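Hypothetical protein (Parabacteroides merdae, PDB 4OO3) is a putative oxidoreductase that probably binds a nicotinamide adenine dinucleotide through its Rossmann domain, its substrate and reaction being unknown. Local coordinates at residues G213-V217 and Y285-I290; T220-D225 and K426-T430; D242-A248 and D289-K295. All blocks are in the same frame, centred on the assembly; numbering follows the deposited sequence.

In the fold
All three contacts lie in the C-terminal domain, where helices and a loop pack on one end of a mixed sheet. Contact 1 sets the loop before helix 220-231 on strand 282-294, contact 2 packs that helix against helix 419-439, and contact 3 pairs strand 282-294 with the outermost strand 243-255. The centres of contacts 1 and 2 are about 11 Å apart, as are those of contacts 2 and 3; contacts 1 and 3, about 15 Å apart, share Asp289 and Ile290. Thr429 CG2 reaches Tyr292 CG at 3.9 Å, and Val217 CG1 lies 3.7 Å from Thr430 O. Through contact 2, helix 419-439 also reaches Asp147 of strand 145-147 in the predicted Rossmann domain.

Contact 1 of 3, residues G213-V217 and Y285-I290; sequences GEGIV and YCNGDI
With chi1 at -165°, Ile216 places CG1 opposite its own backbone N and lays its extended chain along strand 282-294, where CD1 rests 3.5 Å from the carbonyl O of Asp289. The same branch reaches Ile290, CG1 of Ile216 lying 3.9 Å from CG1 of Ile290 as the two chains pass at a slant; branched aliphatic residues suit this buried spot, which Ala433 of helix 419-439 also covers. Glu214 bends at chi2 (-134°), laying its carboxylate alongside Tyr285 with OE1 3.4 Å from CB of Tyr285. The charge itself is met by Arg250 of strand 243-255 in a salt bridge, and Arg250 also makes a cation-pi contact with the tyrosine. In this way the loop between helices 209-212 and 220-231 lies over the mixed sheet of the C-terminal domain. Its backbone is held by a nearly straight bond, Gly215 N to Tyr285 O at 2.9 Å and 177° at the hydrogen, directed onto a lone pair in the carbonyl plane. Gly215 CA is only 3.4 Å from Cys286 C, so a side chain there would collide with the strand; Gly288 is bare for a similar reason, its CA lying 4.1 Å from Ile216 CB, where a side chain would run into the isoleucine. A water accepts a bond from Ile216 N at 3.0 Å and has Glu214 OE1 and Asn287 O among the acceptors for its protons.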
ATOM      1  N   GLY A 213      13.783  -0.919  -1.698  1.00 30.90           N
ATOM      2  CA  GLY A 213      13.230  -0.357  -2.927  1.00 31.01           C
ATOM      3  C   GLY A 213      13.337   1.160  -2.905  1.00 32.14           C
ATOM      4  O   GLY A 213      13.392   1.772  -1.835  1.00 34.48           O
ATOM      5  N   GLU A 214      13.378   1.776  -4.079  1.00 31.19           N
ATOM      6  CA  GLU A 214      13.438   3.233  -4.153  1.00 32.12           C
ATOM      7  C   GLU A 214      12.093   3.834  -3.773  1.00 30.01           C
ATOM      8  O   GLU A 214      11.068   3.165  -3.837  1.00 26.68           O
ATOM      9  CB  GLU A 214      13.835   3.696  -5.557  1.00 34.19           C
ATOM     10  CG  GLU A 214      15.249   3.299  -5.964  1.00 37.63           C
ATOM     11  CD  GLU A 214      16.050   4.428  -6.605  1.00 41.06           C
ATOM     12  OE1 GLU A 214      15.509   5.544  -6.803  1.00 40.95           O
ATOM     13  OE2 GLU A 214      17.243   4.189  -6.916  1.00 42.54           O
ATOM     14  N   GLY A 215      12.092   5.107  -3.401  1.00 31.70           N
ATOM     15  CA  GLY A 215      10.834   5.794  -3.088  1.00 32.43           C
ATOM     16  C   GLY A 215       9.802   5.692  -4.204  1.00 30.85           C
ATOM     17  O   GLY A 215       8.605   5.524  -3.955  1.00 29.69           O
ATOM     18  N   ILE A 216      10.285   5.769  -5.439  1.00 30.29           N
ATOM     19  CA  ILE A 216       9.432   5.769  -6.620  1.00 31.09           C
ATOM     20  C   ILE A 216       8.721   4.420  -6.881  1.00 29.98           C
ATOM     21  O   ILE A 216       7.790   4.369  -7.680  1.00 28.92           O
ATOM     22  CB  ILE A 216      10.238   6.248  -7.861  1.00 32.81           C
ATOM     23  CG1 ILE A 216       9.319   6.622  -9.025  1.00 33.77           C
ATOM     24  CG2 ILE A 216      11.248   5.198  -8.310  1.00 34.18           C
ATOM     25  CD1 ILE A 216      10.065   7.240 -10.186  1.00 35.68           C
ATOM     26  N   VAL A 217       9.132   3.342  -6.208  1.00 29.01           N
ATOM     27  CA  VAL A 217       8.507   2.019  -6.413  1.00 27.93           C
ATOM     28  C   VAL A 217       7.792   1.478  -5.168  1.00 27.73           C
ATOM     29  O   VAL A 217       7.175   0.416  -5.218  1.00 26.69           O
ATOM     30  CB  VAL A 217       9.533   0.960  -6.907  1.00 27.60           C
ATOM     31  CG1 VAL A 217      10.352   1.506  -8.069  1.00 28.71           C
ATOM     32  CG2 VAL A 217      10.449   0.480  -5.784  1.00 27.60           C
ATOM     33  N   TYR A 285      17.513   7.601  -1.861  1.00 34.10           N
ATOM     34  CA  TYR A 285      16.560   7.866  -2.948  1.00 33.77           C
ATOM     35  C   TYR A 285      15.163   7.360  -2.596  1.00 32.19           C
ATOM     36  O   TYR A 285      14.604   6.499  -3.280  1.00 31.71           O
ATOM     37  CB  TYR A 285      17.038   7.252  -4.270  1.00 34.54           C
ATOM     38  CG  TYR A 285      18.023   8.103  -5.043  1.00 36.48           C
ATOM     39  CD1 TYR A 285      19.400   7.986  -4.832  1.00 38.24           C
ATOM     40  CD2 TYR A 285      17.580   9.019  -5.998  1.00 37.19           C
ATOM     41  CE1 TYR A 285      20.303   8.757  -5.544  1.00 38.97           C
ATOM     42  CE2 TYR A 285      18.476   9.795  -6.717  1.00 38.08           C
ATOM     43  CZ  TYR A 285      19.834   9.659  -6.485  1.00 39.52           C
ATOM     44  OH  TYR A 285      20.724  10.427  -7.191  1.00 40.83           O
ATOM     45  N   CYS A 286      14.606   7.931  -1.531  1.00 32.84           N
ATOM     46  CA  CYS A 286      13.284   7.576  -1.019  1.00 33.37           C
ATOM     47  C   CYS A 286      12.193   8.535  -1.511  1.00 33.64           C
ATOM     48  O   CYS A 286      11.094   8.538  -0.981  1.00 34.54           O
ATOM     49  CB  CYS A 286      13.304   7.554   0.521  1.00 32.88           C
ATOM     50  SG  CYS A 286      13.940   9.060   1.304  1.00 34.49           S
ATOM     51  N   ASN A 287      12.494   9.346  -2.519  1.00 34.47           N
ATOM     52  CA  ASN A 287      11.515  10.267  -3.085  1.00 34.43           C
ATOM     53  C   ASN A 287      11.391  10.017  -4.574  1.00 35.49           C
ATOM     54  O   ASN A 287      12.365   9.656  -5.226  1.00 37.42           O
ATOM     55  CB  ASN A 287      11.943  11.715  -2.859  1.00 36.01           C
ATOM     56  CG  ASN A 287      12.326  11.996  -1.428  1.00 36.31           C
ATOM     57  OD1 ASN A 287      11.471  12.137  -0.563  1.00 38.25           O
ATOM     58  ND2 ASN A 287      13.617  12.089  -1.172  1.00 37.07           N
ATOM     59  N   GLY A 288      10.192  10.187  -5.112  1.00 34.36           N
ATOM     60  CA  GLY A 288      10.008  10.103  -6.551  1.00 35.29           C
ATOM     61  C   GLY A 288       8.614  10.502  -6.985  1.00 34.48           C
ATOM     62  O   GLY A 288       7.711  10.607  -6.159  1.00 34.63           O
ATOM     63  N   ASP A 289       8.446  10.745  -8.282  1.00 32.87           N
ATOM     64  CA  ASP A 289       7.126  10.956  -8.846  1.00 32.84           C
ATOM     65  C   ASP A 289       7.012  10.357 -10.239  1.00 32.17           C
ATOM     66  O   ASP A 289       8.014  10.046 -10.875  1.00 32.20           O
ATOM     67  CB  ASP A 289       6.723  12.439  -8.828  1.00 36.79           C
ATOM     68  CG  ASP A 289       7.663  13.335  -9.614  1.00 40.65           C
ATOM     69  OD1 ASP A 289       8.417  12.850 -10.480  1.00 45.10           O
ATOM     70  OD2 ASP A 289       7.623  14.556  -9.372  1.00 44.21           O
ATOM     71  N   ILE A 290       5.776  10.165 -10.686  1.00 32.14           N
ATOM     72  CA  ILE A 290       5.505   9.541 -11.977  1.00 31.83           C
ATOM     73  C   ILE A 290       4.367  10.280 -12.652  1.00 32.25           C
ATOM     74  O   ILE A 290       3.338  10.542 -12.019  1.00 32.64           O
ATOM     75  CB  ILE A 290       5.078   8.058 -11.839  1.00 31.51           C
ATOM     76  CG1 ILE A 290       5.894   7.348 -10.751  1.00 30.40           C
ATOM     77  CG2 ILE A 290       5.185   7.349 -13.193  1.00 31.99           C
ATOM     78  CD1 ILE A 290       5.501   5.901 -10.510  1.00 29.10           C
TER
HETATM   79  O   HOH W   1      12.922   6.992  -6.125  1.00 25.69           O

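Contact 2 of 3, residues T220-D225 and K426-T430; sequences TTHLVD and KYYTT
Apolar packing carries most of this contact, with Lys426 lying across Val224 and Thr221. CG1 of Val224, set opposite the backbone N (chi1 164°), meets CG of Lys426 at 3.6 Å, so the lysine offers its methylenes here and not its charge. The other branch, Val224 CG2, lies near two threonine methyls, 4.1 Å from Thr429 CG2 and 4.2 Å from Thr430 CG2. Thr221 joins in with its methyl: CG2 stands 3.3 Å from Lys426 CD, tighter than usual for two carbons, the side chains meeting at about a right angle. CD in turn sits over the centre of one face of the Tyr427 ring. These are the sides of two helices, 220-231 and 419-439; the axes of the two short segments approach to 9.4 Å, with 124° between their N-to-C directions. Beta-branched threonine and valine present compact methyls to the neighbouring helix, and Lys426 fills the space between with its aliphatic chain. Mixed polar and apolar contacts come next. Thr220 OG1 lies 3.4 Å from Thr430 CG2 as the two side chains pass in opposite directions, while that hydroxyl is hydrogen-bonded to Ile216 O. Charges are the third kind. Asp225 OD1 and Lys426 NZ stay 4.4 Å apart, beyond a salt bridge, and each has a nearer mate: Arg152 for the aspartate, Asp147 for the lysine. Asp147, at the end of the outer strand 145-147 of the Rossmann sheet, is also hydrogen-bonded to Tyr427 OH, joining helix 419-439 to the Rossmann-fold domain.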
ATOM      1  N   THR A 220       4.427   4.580  -3.852  1.00 28.82           N
ATOM      2  CA  THR A 220       3.725   4.835  -5.125  1.00 27.17           C
ATOM      3  C   THR A 220       2.820   3.665  -5.517  1.00 27.70           C
ATOM      4  O   THR A 220       1.823   3.840  -6.225  1.00 28.80           O
ATOM      5  CB  THR A 220       4.701   5.043  -6.304  1.00 27.18           C
ATOM      6  OG1 THR A 220       5.587   3.920  -6.388  1.00 28.47           O
ATOM      7  CG2 THR A 220       5.511   6.329  -6.144  1.00 27.67           C
ATOM      8  N   THR A 221       3.200   2.466  -5.104  1.00 27.58           N
ATOM      9  CA  THR A 221       2.360   1.286  -5.295  1.00 28.56           C
ATOM     10  C   THR A 221       0.924   1.598  -4.865  1.00 27.49           C
ATOM     11  O   THR A 221      -0.001   1.442  -5.649  1.00 26.69           O
ATOM     12  CB  THR A 221       2.942   0.089  -4.520  1.00 29.72           C
ATOM     13  OG1 THR A 221       4.222  -0.236  -5.070  1.00 31.89           O
ATOM     14  CG2 THR A 221       2.051  -1.142  -4.610  1.00 34.64           C
ATOM     15  N   HIS A 222       0.756   2.080  -3.634  1.00 28.49           N
ATOM     16  CA  HIS A 222      -0.564   2.489  -3.139  1.00 28.60           C
ATOM     17  C   HIS A 222      -1.236   3.516  -4.052  1.00 28.98           C
ATOM     18  O   HIS A 222      -2.435   3.417  -4.322  1.00 25.78           O
ATOM     19  CB  HIS A 222      -0.468   3.111  -1.747  1.00 27.73           C
ATOM     20  CG  HIS A 222      -0.049   2.162  -0.672  1.00 28.48           C
ATOM     21  ND1 HIS A 222      -0.638   0.930  -0.491  1.00 29.70           N
ATOM     22  CD2 HIS A 222       0.885   2.279   0.301  1.00 30.71           C
ATOM     23  CE1 HIS A 222      -0.079   0.322   0.540  1.00 30.95           C
ATOM     24  NE2 HIS A 222       0.851   1.120   1.038  1.00 32.81           N
ATOM     25  N   LEU A 223      -0.476   4.518  -4.499  1.00 27.53           N
ATOM     26  CA  LEU A 223      -1.072   5.635  -5.238  1.00 26.38           C
ATOM     27  C   LEU A 223      -1.484   5.187  -6.631  1.00 25.82           C
ATOM     28  O   LEU A 223      -2.579   5.501  -7.084  1.00 26.10           O
ATOM     29  CB  LEU A 223      -0.130   6.846  -5.294  1.00 27.37           C
ATOM     30  CG  LEU A 223       0.314   7.408  -3.941  1.00 28.22           C
ATOM     31  CD1 LEU A 223       1.181   8.643  -4.138  1.00 30.14           C
ATOM     32  CD2 LEU A 223      -0.880   7.733  -3.048  1.00 28.85           C
ATOM     33  N   VAL A 224      -0.619   4.418  -7.281  1.00 26.39           N
ATOM     34  CA  VAL A 224      -0.910   3.864  -8.597  1.00 26.34           C
ATOM     35  C   VAL A 224      -2.137   2.955  -8.536  1.00 27.20           C
ATOM     36  O   VAL A 224      -2.998   3.008  -9.425  1.00 28.83           O
ATOM     37  CB  VAL A 224       0.319   3.115  -9.168  1.00 27.08           C
ATOM     38  CG1 VAL A 224      -0.066   2.209 -10.333  1.00 27.28           C
ATOM     39  CG2 VAL A 224       1.372   4.117  -9.612  1.00 27.11           C
ATOM     40  N   ASP A 225      -2.215   2.138  -7.483  1.00 25.84           N
ATOM     41  CA  ASP A 225      -3.366   1.275  -7.247  1.00 24.76           C
ATOM     42  C   ASP A 225      -4.632   2.089  -7.057  1.00 26.03           C
ATOM     43  O   ASP A 225      -5.678   1.719  -7.565  1.00 25.42           O
ATOM     44  CB  ASP A 225      -3.161   0.395  -6.013  1.00 24.87           C
ATOM     45  CG  ASP A 225      -4.320  -0.580  -5.792  1.00 26.28           C
ATOM     46  OD1 ASP A 225      -4.501  -1.475  -6.639  1.00 24.59           O
ATOM     47  OD2 ASP A 225      -5.051  -0.447  -4.780  1.00 25.26           O
ATOM     48  N   LYS A 426      -0.036  -2.211 -12.237  1.00 28.31           N
ATOM     49  CA  LYS A 426       0.446  -1.347 -11.180  1.00 27.06           C
ATOM     50  C   LYS A 426       1.962  -1.414 -11.097  1.00 26.61           C
ATOM     51  O   LYS A 426       2.636  -0.381 -11.130  1.00 26.65           O
ATOM     52  CB  LYS A 426      -0.159  -1.808  -9.856  1.00 26.78           C
ATOM     53  CG  LYS A 426       0.132  -0.933  -8.658  1.00 27.71           C
ATOM     54  CD  LYS A 426       0.301  -1.752  -7.384  1.00 29.60           C
ATOM     55  CE  LYS A 426      -0.847  -2.705  -7.133  1.00 29.98           C
ATOM     56  NZ  LYS A 426      -0.646  -3.582  -5.962  1.00 27.55           N
ATOM     57  N   TYR A 427       2.483  -2.634 -10.974  1.00 25.54           N
ATOM     58  CA  TYR A 427       3.922  -2.854 -10.848  1.00 26.81           C
ATOM     59  C   TYR A 427       4.677  -2.549 -12.140  1.00 28.29           C
ATOM     60  O   TYR A 427       5.838  -2.125 -12.093  1.00 29.37           O
ATOM     61  CB  TYR A 427       4.226  -4.277 -10.351  1.00 26.39           C
ATOM     62  CG  TYR A 427       3.894  -4.457  -8.897  1.00 25.18           C
ATOM     63  CD1 TYR A 427       4.601  -3.766  -7.925  1.00 26.66           C
ATOM     64  CD2 TYR A 427       2.864  -5.301  -8.488  1.00 24.76           C
ATOM     65  CE1 TYR A 427       4.288  -3.899  -6.588  1.00 26.58           C
ATOM     66  CE2 TYR A 427       2.548  -5.446  -7.155  1.00 24.17           C
ATOM     67  CZ  TYR A 427       3.266  -4.739  -6.210  1.00 24.98           C
ATOM     68  OH  TYR A 427       2.978  -4.875  -4.878  1.00 23.02           O
ATOM     69  N   TYR A 428       4.033  -2.748 -13.288  1.00 28.81           N
ATOM     70  CA  TYR A 428       4.615  -2.297 -14.552  1.00 29.56           C
ATOM     71  C   TYR A 428       4.832  -0.788 -14.503  1.00 30.27           C
ATOM     72  O   TYR A 428       5.898  -0.293 -14.877  1.00 30.65           O
ATOM     73  CB  TYR A 428       3.723  -2.644 -15.748  1.00 30.36           C
ATOM     74  CG  TYR A 428       4.238  -2.057 -17.048  1.00 31.63           C
ATOM     75  CD1 TYR A 428       5.276  -2.663 -17.743  1.00 33.64           C
ATOM     76  CD2 TYR A 428       3.705  -0.886 -17.563  1.00 33.81           C
ATOM     77  CE1 TYR A 428       5.760  -2.129 -18.927  1.00 35.34           C
ATOM     78  CE2 TYR A 428       4.181  -0.340 -18.749  1.00 35.96           C
ATOM     79  CZ  TYR A 428       5.210  -0.965 -19.424  1.00 37.22           C
ATOM     80  OH  TYR A 428       5.687  -0.420 -20.596  1.00 41.40           O
ATOM     81  N   THR A 429       3.818  -0.063 -14.033  1.00 30.04           N
ATOM     82  CA  THR A 429       3.900   1.392 -13.923  1.00 30.23           C
ATOM     83  C   THR A 429       5.074   1.823 -13.033  1.00 30.29           C
ATOM     84  O   THR A 429       5.897   2.642 -13.447  1.00 33.13           O
ATOM     85  CB  THR A 429       2.574   2.003 -13.409  1.00 29.95           C
ATOM     86  OG1 THR A 429       1.472   1.500 -14.186  1.00 30.34           O
ATOM     87  CG2 THR A 429       2.596   3.518 -13.519  1.00 29.03           C
ATOM     88  N   THR A 430       5.179   1.253 -11.833  1.00 28.99           N
ATOM     89  CA  THR A 430       6.212   1.694 -10.889  1.00 27.83           C
ATOM     90  C   THR A 430       7.631   1.339 -11.323  1.00 29.39           C
ATOM     91  O   THR A 430       8.521   2.191 -11.266  1.00 28.99           O
ATOM     92  CB  THR A 430       5.993   1.145  -9.477  1.00 25.96           C
ATOM     93  OG1 THR A 430       5.934  -0.282  -9.512  1.00 27.93           O
ATOM     94  CG2 THR A 430       4.699   1.706  -8.879  1.00 25.84           C
TER

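Contact 3 of 3, residues D242-A248 and D289-K295; sequences DIELIDA and DIVYKIK
Asp242 and Lys295 run alongside each other in the same direction, at one end of an antiparallel strand pair interrupted by a classic beta bulge. The carboxylate rests along the lysine methylenes, Asp242 CG 3.7 Å from Lys295 CD, while the charged ends stay apart and share a water through weak bonds. Asp242 OD2 accepts a hydrogen bond from Asp238 N, Gln235 holds Lys295 NZ, and the backbones are joined by Lys295 N donating to Asp242 O at 2.8 Å. With an alanine here, Asp238 N would probably lose its acceptor, and the methylenes of Lys295 the carboxylate packed along them. Glu244 and Lys293 are likewise alongside each other, both extended, with Glu244 OE1 3.9 Å from Lys293 CD; long charged chains suit this side of the sheet because Glu244 is exposed and Lys293 partly so, letting their charged ends reach solvent. Val291 also lies there, as does Asp247, itself salt-bridged to Lys440.

The opposite face is apolar and turns to helices 220-231 and 419-439. There Ile243 CD1 meets Ile294 CB at 3.8 Å, the pair running in one direction, whereas Leu245 crosses Ile290 at a slant, CD2 of Leu245 touching CG2 of Ile290. Tyr292 has CG between its backbone N and carbonyl carbon (chi1 62°), which carries the ring off the neighbouring strand to Val224 and Val227 and leaves its CB against Glu244 O. At the bulge the extra residue, Ile246, tilts across Val291, its CB 3.9 Å from Val291 CG1. Both Ile246 N, at 2.9 Å, and Asp247 N, at 3.0 Å, donate to Val291 O, reaching it from the same face of its carbonyl plane.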
ATOM      1  N   ASP A 242      -2.474  -0.200 -22.196  1.00 39.25           N
ATOM      2  CA  ASP A 242      -3.176   0.904 -21.550  1.00 37.53           C
ATOM      3  C   ASP A 242      -2.270   1.893 -20.824  1.00 37.00           C
ATOM      4  O   ASP A 242      -2.730   2.962 -20.418  1.00 35.03           O
ATOM      5  CB  ASP A 242      -4.191   0.343 -20.550  1.00 39.71           C
ATOM      6  CG  ASP A 242      -5.298  -0.463 -21.219  1.00 40.62           C
ATOM      7  OD1 ASP A 242      -5.628  -0.182 -22.386  1.00 42.39           O
ATOM      8  OD2 ASP A 242      -5.846  -1.379 -20.564  1.00 42.05           O
ATOM      9  N   ILE A 243      -0.999   1.539 -20.650  1.00 36.39           N
ATOM     10  CA  ILE A 243      -0.084   2.348 -19.855  1.00 36.69           C
ATOM     11  C   ILE A 243       1.045   2.888 -20.714  1.00 36.35           C
ATOM     12  O   ILE A 243       1.760   2.130 -21.362  1.00 36.90           O
ATOM     13  CB  ILE A 243       0.534   1.550 -18.683  1.00 36.46           C
ATOM     14  CG1 ILE A 243      -0.554   0.975 -17.770  1.00 38.24           C
ATOM     15  CG2 ILE A 243       1.486   2.424 -17.878  1.00 34.59           C
ATOM     16  CD1 ILE A 243      -1.358   2.015 -17.013  1.00 40.09           C
ATOM     17  N   GLU A 244       1.199   4.205 -20.686  1.00 36.79           N
ATOM     18  CA  GLU A 244       2.301   4.890 -21.335  1.00 39.31           C
ATOM     19  C   GLU A 244       2.941   5.802 -20.303  1.00 39.99           C
ATOM     20  O   GLU A 244       2.282   6.697 -19.772  1.00 38.38           O
ATOM     21  CB  GLU A 244       1.786   5.727 -22.514  1.00 39.49           C
ATOM     22  CG  GLU A 244       2.881   6.388 -23.347  1.00 42.18           C
ATOM     23  CD  GLU A 244       2.358   7.449 -24.312  1.00 42.64           C
ATOM     24  OE1 GLU A 244       1.130   7.571 -24.505  1.00 40.96           O
ATOM     25  OE2 GLU A 244       3.192   8.176 -24.883  1.00 45.97           O
ATOM     26  N   LEU A 245       4.221   5.593 -20.014  1.00 42.33           N
ATOM     27  CA  LEU A 245       4.911   6.493 -19.096  1.00 42.66           C
ATOM     28  C   LEU A 245       5.325   7.747 -19.827  1.00 44.43           C
ATOM     29  O   LEU A 245       5.809   7.687 -20.954  1.00 46.74           O
ATOM     30  CB  LEU A 245       6.124   5.835 -18.438  1.00 43.95           C
ATOM     31  CG  LEU A 245       5.740   4.955 -17.250  1.00 44.58           C
ATOM     32  CD1 LEU A 245       5.462   3.530 -17.702  1.00 44.94           C
ATOM     33  CD2 LEU A 245       6.827   4.990 -16.197  1.00 46.70           C
ATOM     34  N   ILE A 246       5.131   8.878 -19.162  1.00 41.78           N
ATOM     35  CA  ILE A 246       5.400  10.178 -19.732  1.00 41.45           C
ATOM     36  C   ILE A 246       6.641  10.786 -19.081  1.00 42.28           C
ATOM     37  O   ILE A 246       7.546  11.228 -19.778  1.00 43.35           O
ATOM     38  CB  ILE A 246       4.186  11.103 -19.536  1.00 40.48           C
ATOM     39  CG1 ILE A 246       2.937  10.486 -20.180  1.00 40.71           C
ATOM     40  CG2 ILE A 246       4.462  12.493 -20.089  1.00 42.62           C
ATOM     41  CD1 ILE A 246       3.048  10.223 -21.667  1.00 41.88           C
ATOM     42  N   ASP A 247       6.691  10.805 -17.753  1.00 39.74           N
ATOM     43  CA  ASP A 247       7.824  11.401 -17.054  1.00 39.59           C
ATOM     44  C   ASP A 247       8.015  10.775 -15.683  1.00 39.49           C
ATOM     45  O   ASP A 247       7.060  10.271 -15.082  1.00 38.99           O
ATOM     46  CB  ASP A 247       7.619  12.909 -16.911  1.00 39.53           C
ATOM     47  CG  ASP A 247       8.885  13.642 -16.499  1.00 41.48           C
ATOM     48  OD1 ASP A 247       9.998  13.157 -16.789  1.00 40.21           O
ATOM     49  OD2 ASP A 247       8.764  14.721 -15.885  1.00 43.61           O
ATOM     50  N   ALA A 248       9.251  10.808 -15.194  1.00 37.16           N
ATOM     51  CA  ALA A 248       9.558  10.265 -13.886  1.00 35.94           C
ATOM     52  C   ALA A 248      10.810  10.897 -13.308  1.00 36.60           C
ATOM     53  O   ALA A 248      11.768  11.164 -14.033  1.00 39.24           O
ATOM     54  CB  ALA A 248       9.715   8.751 -13.971  1.00 37.56           C
ATOM     55  N   ASP A 289       8.446  10.745  -8.282  1.00 32.87           N
ATOM     56  CA  ASP A 289       7.126  10.956  -8.846  1.00 32.84           C
ATOM     57  C   ASP A 289       7.012  10.357 -10.239  1.00 32.17           C
ATOM     58  O   ASP A 289       8.014  10.046 -10.875  1.00 32.20           O
ATOM     59  CB  ASP A 289       6.723  12.439  -8.828  1.00 36.79           C
ATOM     60  CG  ASP A 289       7.663  13.335  -9.614  1.00 40.65           C
ATOM     61  OD1 ASP A 289       8.417  12.850 -10.480  1.00 45.10           O
ATOM     62  OD2 ASP A 289       7.623  14.556  -9.372  1.00 44.21           O
ATOM     63  N   ILE A 290       5.776  10.165 -10.686  1.00 32.14           N
ATOM     64  CA  ILE A 290       5.505   9.541 -11.977  1.00 31.83           C
ATOM     65  C   ILE A 290       4.367  10.280 -12.652  1.00 32.25           C
ATOM     66  O   ILE A 290       3.338  10.542 -12.019  1.00 32.64           O
ATOM     67  CB  ILE A 290       5.078   8.058 -11.839  1.00 31.51           C
ATOM     68  CG1 ILE A 290       5.894   7.348 -10.751  1.00 30.40           C
ATOM     69  CG2 ILE A 290       5.185   7.349 -13.193  1.00 31.99           C
ATOM     70  CD1 ILE A 290       5.501   5.901 -10.510  1.00 29.10           C
ATOM     71  N   VAL A 291       4.568  10.630 -13.921  1.00 32.77           N
ATOM     72  CA  VAL A 291       3.476  11.033 -14.791  1.00 33.91           C
ATOM     73  C   VAL A 291       3.315   9.944 -15.840  1.00 33.77           C
ATOM     74  O   VAL A 291       4.283   9.537 -16.479  1.00 34.86           O
ATOM     75  CB  VAL A 291       3.720  12.397 -15.465  1.00 36.00           C
ATOM     76  CG1 VAL A 291       2.566  12.748 -16.397  1.00 35.49           C
ATOM     77  CG2 VAL A 291       3.862  13.475 -14.415  1.00 35.60           C
ATOM     78  N   TYR A 292       2.090   9.462 -15.992  1.00 31.85           N
ATOM     79  CA  TYR A 292       1.797   8.412 -16.946  1.00 31.97           C
ATOM     80  C   TYR A 292       0.373   8.531 -17.455  1.00 32.08           C
ATOM     81  O   TYR A 292      -0.486   9.139 -16.809  1.00 30.91           O
ATOM     82  CB  TYR A 292       2.006   7.038 -16.308  1.00 30.54           C
ATOM     83  CG  TYR A 292       1.113   6.744 -15.113  1.00 29.06           C
ATOM     84  CD1 TYR A 292       1.421   7.238 -13.851  1.00 30.00           C
ATOM     85  CD2 TYR A 292      -0.027   5.951 -15.242  1.00 28.04           C
ATOM     86  CE1 TYR A 292       0.614   6.964 -12.756  1.00 28.43           C
ATOM     87  CE2 TYR A 292      -0.838   5.670 -14.151  1.00 26.80           C
ATOM     88  CZ  TYR A 292      -0.513   6.177 -12.910  1.00 27.81           C
ATOM     89  OH  TYR A 292      -1.311   5.909 -11.814  1.00 27.89           O
ATOM     90  N   LYS A 293       0.130   7.940 -18.617  1.00 32.91           N
ATOM     91  CA  LYS A 293      -1.216   7.843 -19.153  1.00 34.28           C
ATOM     92  C   LYS A 293      -1.749   6.444 -18.896  1.00 35.01           C
ATOM     93  O   LYS A 293      -1.055   5.452 -19.135  1.00 35.26           O
ATOM     94  CB  LYS A 293      -1.234   8.173 -20.643  1.00 36.23           C
ATOM     95  CG  LYS A 293      -1.112   9.662 -20.900  1.00 37.50           C
ATOM     96  CD  LYS A 293      -1.092  10.008 -22.376  1.00 40.04           C
ATOM     97  CE  LYS A 293      -1.306  11.503 -22.561  1.00 43.29           C
ATOM     98  NZ  LYS A 293      -0.845  11.983 -23.888  1.00 49.16           N
ATOM     99  N   ILE A 294      -2.970   6.384 -18.373  1.00 34.28           N
ATOM    100  CA  ILE A 294      -3.677   5.133 -18.166  1.00 32.43           C
ATOM    101  C   ILE A 294      -4.993   5.225 -18.936  1.00 34.46           C
ATOM    102  O   ILE A 294      -5.873   6.011 -18.583  1.00 33.55           O
ATOM    103  CB  ILE A 294      -3.895   4.815 -16.664  1.00 31.13           C
ATOM    104  CG1 ILE A 294      -4.946   3.711 -16.504  1.00 31.95           C
ATOM    105  CG2 ILE A 294      -4.322   6.049 -15.885  1.00 31.16           C
ATOM    106  CD1 ILE A 294      -4.933   3.040 -15.152  1.00 32.18           C
ATOM    107  N   LYS A 295      -5.098   4.429 -20.002  1.00 36.53           N
ATOM    108  CA  LYS A 295      -6.234   4.470 -20.921  1.00 38.37           C
ATOM    109  C   LYS A 295      -6.548   5.894 -21.359  1.00 38.75           C
ATOM    110  O   LYS A 295      -7.701   6.326 -21.321  1.00 39.34           O
ATOM    111  CB  LYS A 295      -7.472   3.816 -20.297  1.00 37.95           C
ATOM    112  CG  LYS A 295      -7.181   2.449 -19.707  1.00 41.30           C
ATOM    113  CD  LYS A 295      -8.264   1.429 -19.995  1.00 45.87           C
ATOM    114  CE  LYS A 295      -9.497   1.648 -19.145  1.00 47.05           C
ATOM    115  NZ  LYS A 295     -10.723   1.292 -19.909  1.00 49.79           N
TER
HETATM  116  O   HOH W   2      -9.198  -1.487 -19.789  1.00 44.10           O